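PDB 5H2D: KLLA0C04147p from Kluyveromyces lactis, which binds ergosterol in its OSBP-related lipid-binding domain, the part crystallised here, and probably transfers sterols between membranes. Local coordinates for residues E78-A83 against Y138-E143. Sequence-based numbering, arbitrary orientation.
Sequences EDLEYA and YRFFTE
The tip of L80 is the bump of this contact: its CD1 methyl lodges in the notch between the rings of Y138 and F140, two residues apart on the same strand and both turned toward the 78-83 segment. CD1 lies 3.7 Å from CE1 of Y138 and 3.8 Å from CD1 of F140, so one methyl packs against both rings, obliquely to each. With CG anti to the carbonyl carbon (chi1 -58°) and CD1 anti to CA (chi2 -178°), the CD1 branch of L80 reaches out to the strand. F140, its CG anti to its backbone N (chi1 169°), lays its ring along the strand toward T142, so that its CB and CD1 both border the methyl. A smaller knob, the CB of A83, comes obliquely to 4.3 Å from CE2 of Y138, across the hydroxyl from CE1. L80 and A83 are the two ends of a type I turn, closed by A83 N to L80 O at 3.1 Å. No direct hydrogen bond joins the segments; a water, 2.7 Å from Y138 OH in the plane of the ring, donates to L80 O. T156 of the neighbouring strand 151-157 also touches L80 and F140. D79 contacts ergosterol and forms a salt bridge with K205. This is apolar packing of a turn between helices 72-77 and 84-90 onto strand 138-146 of the OSBP-related domain's antiparallel beta structure, next to the ergosterol pocket that D79 lines.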
ATOM      1  N   GLU A  78      -2.154  -3.191   0.399  1.00  9.88           N
ATOM      2  CA  GLU A  78      -1.209  -4.292   0.292  1.00  9.29           C
ATOM      3  C   GLU A  78       0.176  -3.935   0.832  1.00 11.82           C
ATOM      4  O   GLU A  78       1.015  -4.833   0.962  1.00 11.81           O
ATOM      5  CB  GLU A  78      -1.135  -4.772  -1.168  1.00 10.73           C
ATOM      6  CG  GLU A  78      -2.471  -5.387  -1.631  1.00 10.64           C
ATOM      7  CD  GLU A  78      -2.436  -5.997  -3.033  1.00 12.22           C
ATOM      8  OE1 GLU A  78      -1.577  -6.866  -3.312  1.00 14.21           O
ATOM      9  OE2 GLU A  78      -3.304  -5.632  -3.858  1.00 13.81           O
ATOM     10  N   ASP A  79       0.427  -2.660   1.163  1.00 10.53           N
ATOM     11  CA  ASP A  79       1.615  -2.303   1.939  1.00 10.68           C
ATOM     12  C   ASP A  79       1.702  -3.124   3.213  1.00 10.90           C
ATOM     13  O   ASP A  79       2.800  -3.349   3.745  1.00 12.84           O
ATOM     14  CB  ASP A  79       1.602  -0.831   2.374  1.00 10.68           C
ATOM     15  CG  ASP A  79       1.873   0.156   1.263  1.00 11.60           C
ATOM     16  OD1 ASP A  79       2.343  -0.227   0.163  1.00 12.87           O
ATOM     17  OD2 ASP A  79       1.594   1.355   1.529  1.00 13.08           O
ATOM     18  N   LEU A  80       0.558  -3.562   3.723  1.00  9.67           N
ATOM     19  CA  LEU A  80       0.480  -4.175   5.045  1.00 13.78           C
ATOM     20  C   LEU A  80       0.618  -5.688   5.030  1.00 11.88           C
ATOM     21  O   LEU A  80       0.504  -6.307   6.097  1.00 12.50           O
ATOM     22  CB  LEU A  80      -0.854  -3.798   5.698  1.00 12.05           C
ATOM     23  CG  LEU A  80      -1.069  -2.292   5.829  1.00 11.59           C
ATOM     24  CD1 LEU A  80      -2.383  -2.014   6.530  1.00 14.54           C
ATOM     25  CD2 LEU A  80       0.111  -1.654   6.574  1.00 14.20           C
ATOM     26  N   GLU A  81       0.853  -6.307   3.865  1.00 10.54           N
ATOM     27  CA  GLU A  81       0.818  -7.766   3.796  1.00 10.06           C
ATOM     28  C   GLU A  81       1.782  -8.396   4.796  1.00 12.18           C
ATOM     29  O   GLU A  81       1.456  -9.408   5.427  1.00 13.53           O
ATOM     30  CB  GLU A  81       1.142  -8.250   2.379  1.00 11.81           C
ATOM     31  CG  GLU A  81       1.101  -9.761   2.258  1.00 11.29           C
ATOM     32  CD  GLU A  81       1.239 -10.253   0.814  1.00 14.48           C
ATOM     33  OE1 GLU A  81       1.285  -9.421  -0.118  1.00 13.84           O
ATOM     34  OE2 GLU A  81       1.310 -11.481   0.604  1.00 14.39           O
ATOM     35  N   TYR A  82       2.968  -7.817   4.952  1.00 11.55           N
ATOM     36  CA  TYR A  82       3.989  -8.361   5.850  1.00 12.18           C
ATOM     37  C   TYR A  82       4.242  -7.431   7.034  1.00 14.75           C
ATOM     38  O   TYR A  82       5.380  -7.239   7.461  1.00 13.58           O
ATOM     39  CB  TYR A  82       5.281  -8.625   5.081  1.00 12.94           C
ATOM     40  CG  TYR A  82       5.081  -9.549   3.892  1.00 12.35           C
ATOM     41  CD1 TYR A  82       5.153 -10.935   4.038  1.00 12.77           C
ATOM     42  CD2 TYR A  82       4.821  -9.042   2.621  1.00 12.79           C
ATOM     43  CE1 TYR A  82       4.971 -11.796   2.960  1.00 14.43           C
ATOM     44  CE2 TYR A  82       4.647  -9.892   1.534  1.00 12.86           C
ATOM     45  CZ  TYR A  82       4.705 -11.262   1.704  1.00 15.27           C
ATOM     46  OH  TYR A  82       4.527 -12.088   0.615  1.00 14.25           O
ATOM     47  N   ALA A  83       3.176  -6.835   7.566  1.00 15.14           N
ATOM     48  CA  ALA A  83       3.283  -5.885   8.663  1.00 15.32           C
ATOM     49  C   ALA A  83       3.828  -6.507   9.949  1.00 16.92           C
ATOM     50  O   ALA A  83       4.224  -5.750  10.842  1.00 16.64           O
ATOM     51  CB  ALA A  83       1.918  -5.245   8.932  1.00 16.63           C
ATOM     52  N   TYR A 138      -4.271  -4.296  14.126  1.00 15.20           N
ATOM     53  CA  TYR A 138      -4.158  -3.034  13.408  1.00 13.88           C
ATOM     54  C   TYR A 138      -5.457  -2.683  12.689  1.00 10.78           C
ATOM     55  O   TYR A 138      -6.295  -3.542  12.397  1.00 13.78           O
ATOM     56  CB  TYR A 138      -2.972  -3.020  12.413  1.00 14.68           C
ATOM     57  CG  TYR A 138      -3.074  -3.883  11.163  1.00 14.00           C
ATOM     58  CD1 TYR A 138      -3.946  -3.554  10.133  1.00 13.83           C
ATOM     59  CD2 TYR A 138      -2.229  -4.979  10.977  1.00 13.17           C
ATOM     60  CE1 TYR A 138      -4.012  -4.316   8.980  1.00 13.82           C
ATOM     61  CE2 TYR A 138      -2.280  -5.744   9.819  1.00 14.73           C
ATOM     62  CZ  TYR A 138      -3.177  -5.407   8.824  1.00 13.17           C
ATOM     63  OH  TYR A 138      -3.226  -6.164   7.673  1.00 13.17           O
ATOM     64  N   ARG A 139      -5.608  -1.384  12.417  1.00 11.68           N
ATOM     65  CA  ARG A 139      -6.714  -0.857  11.631  1.00 12.10           C
ATOM     66  C   ARG A 139      -6.133   0.033  10.546  1.00 12.93           C
ATOM     67  O   ARG A 139      -5.243   0.842  10.816  1.00 12.36           O
ATOM     68  CB  ARG A 139      -7.718  -0.076  12.506  1.00 12.49           C
ATOM     69  CG  ARG A 139      -7.188   1.229  13.089  1.00 14.04           C
ATOM     70  CD  ARG A 139      -8.187   1.813  14.091  1.00 14.18           C
ATOM     71  NE  ARG A 139      -7.874   3.203  14.385  1.00 16.37           N
ATOM     72  CZ  ARG A 139      -8.508   3.942  15.285  1.00 16.87           C
ATOM     73  NH1 ARG A 139      -9.484   3.411  16.017  1.00 16.90           N
ATOM     74  NH2 ARG A 139      -8.161   5.206  15.464  1.00 18.44           N
ATOM     75  N   PHE A 140      -6.636  -0.131   9.326  1.00 11.19           N
ATOM     76  CA  PHE A 140      -6.247   0.645   8.157  1.00 11.53           C
ATOM     77  C   PHE A 140      -7.458   1.406   7.644  1.00 11.07           C
ATOM     78  O   PHE A 140      -8.550   0.844   7.539  1.00 10.56           O
ATOM     79  CB  PHE A 140      -5.720  -0.279   7.043  1.00 12.05           C
ATOM     80  CG  PHE A 140      -5.548   0.396   5.698  1.00 10.56           C
ATOM     81  CD1 PHE A 140      -4.330   0.983   5.357  1.00 11.90           C
ATOM     82  CD2 PHE A 140      -6.585   0.420   4.773  1.00 12.52           C
ATOM     83  CE1 PHE A 140      -4.167   1.597   4.119  1.00 11.63           C
ATOM     84  CE2 PHE A 140      -6.418   1.031   3.528  1.00 11.85           C
ATOM     85  CZ  PHE A 140      -5.206   1.607   3.211  1.00 10.96           C
ATOM     86  N   PHE A 141      -7.259   2.670   7.282  1.00 11.49           N
ATOM     87  CA  PHE A 141      -8.329   3.454   6.692  1.00  9.52           C
ATOM     88  C   PHE A 141      -7.759   4.346   5.602  1.00 11.26           C
ATOM     89  O   PHE A 141      -6.647   4.868   5.739  1.00 10.70           O
ATOM     90  CB  PHE A 141      -9.048   4.330   7.725  1.00 10.11           C
ATOM     91  CG  PHE A 141     -10.176   5.105   7.135  1.00  9.38           C
ATOM     92  CD1 PHE A 141     -11.335   4.453   6.732  1.00  9.79           C
ATOM     93  CD2 PHE A 141     -10.063   6.465   6.918  1.00 12.96           C
ATOM     94  CE1 PHE A 141     -12.380   5.159   6.153  1.00  9.42           C
ATOM     95  CE2 PHE A 141     -11.107   7.179   6.337  1.00 12.37           C
ATOM     96  CZ  PHE A 141     -12.264   6.518   5.957  1.00 11.61           C
ATOM     97  N   THR A 142      -8.529   4.537   4.532  1.00 10.36           N
ATOM     98  CA  THR A 142      -8.091   5.416   3.456  1.00 11.25           C
ATOM     99  C   THR A 142      -9.306   6.086   2.824  1.00  9.93           C
ATOM    100  O   THR A 142     -10.398   5.506   2.768  1.00 10.05           O
ATOM    101  CB  THR A 142      -7.263   4.640   2.401  1.00 10.54           C
ATOM    102  OG1 THR A 142      -6.810   5.534   1.382  1.00 10.56           O
ATOM    103  CG2 THR A 142      -8.101   3.545   1.746  1.00 11.03           C
ATOM    104  N   GLU A 143      -9.105   7.328   2.368  1.00  9.89           N
ATOM    105  CA  GLU A 143     -10.119   8.097   1.654  1.00 10.58           C
ATOM    106  C   GLU A 143      -9.513   8.623   0.362  1.00  9.91           C
ATOM    107  O   GLU A 143      -8.365   9.077   0.349  1.00  9.77           O
ATOM    108  CB  GLU A 143     -10.637   9.282   2.487  1.00 10.88           C
ATOM    109  CG  GLU A 143     -11.647  10.166   1.754  1.00  9.99           C
ATOM    110  CD  GLU A 143     -12.185  11.315   2.618  1.00 12.84           C
ATOM    111  OE1 GLU A 143     -13.110  12.011   2.165  1.00 14.29           O
ATOM    112  OE2 GLU A 143     -11.687  11.512   3.742  1.00 13.42           O
TER
HETATM  113  O   HOH W   1      -1.168  -7.953   7.468  1.00 13.92           O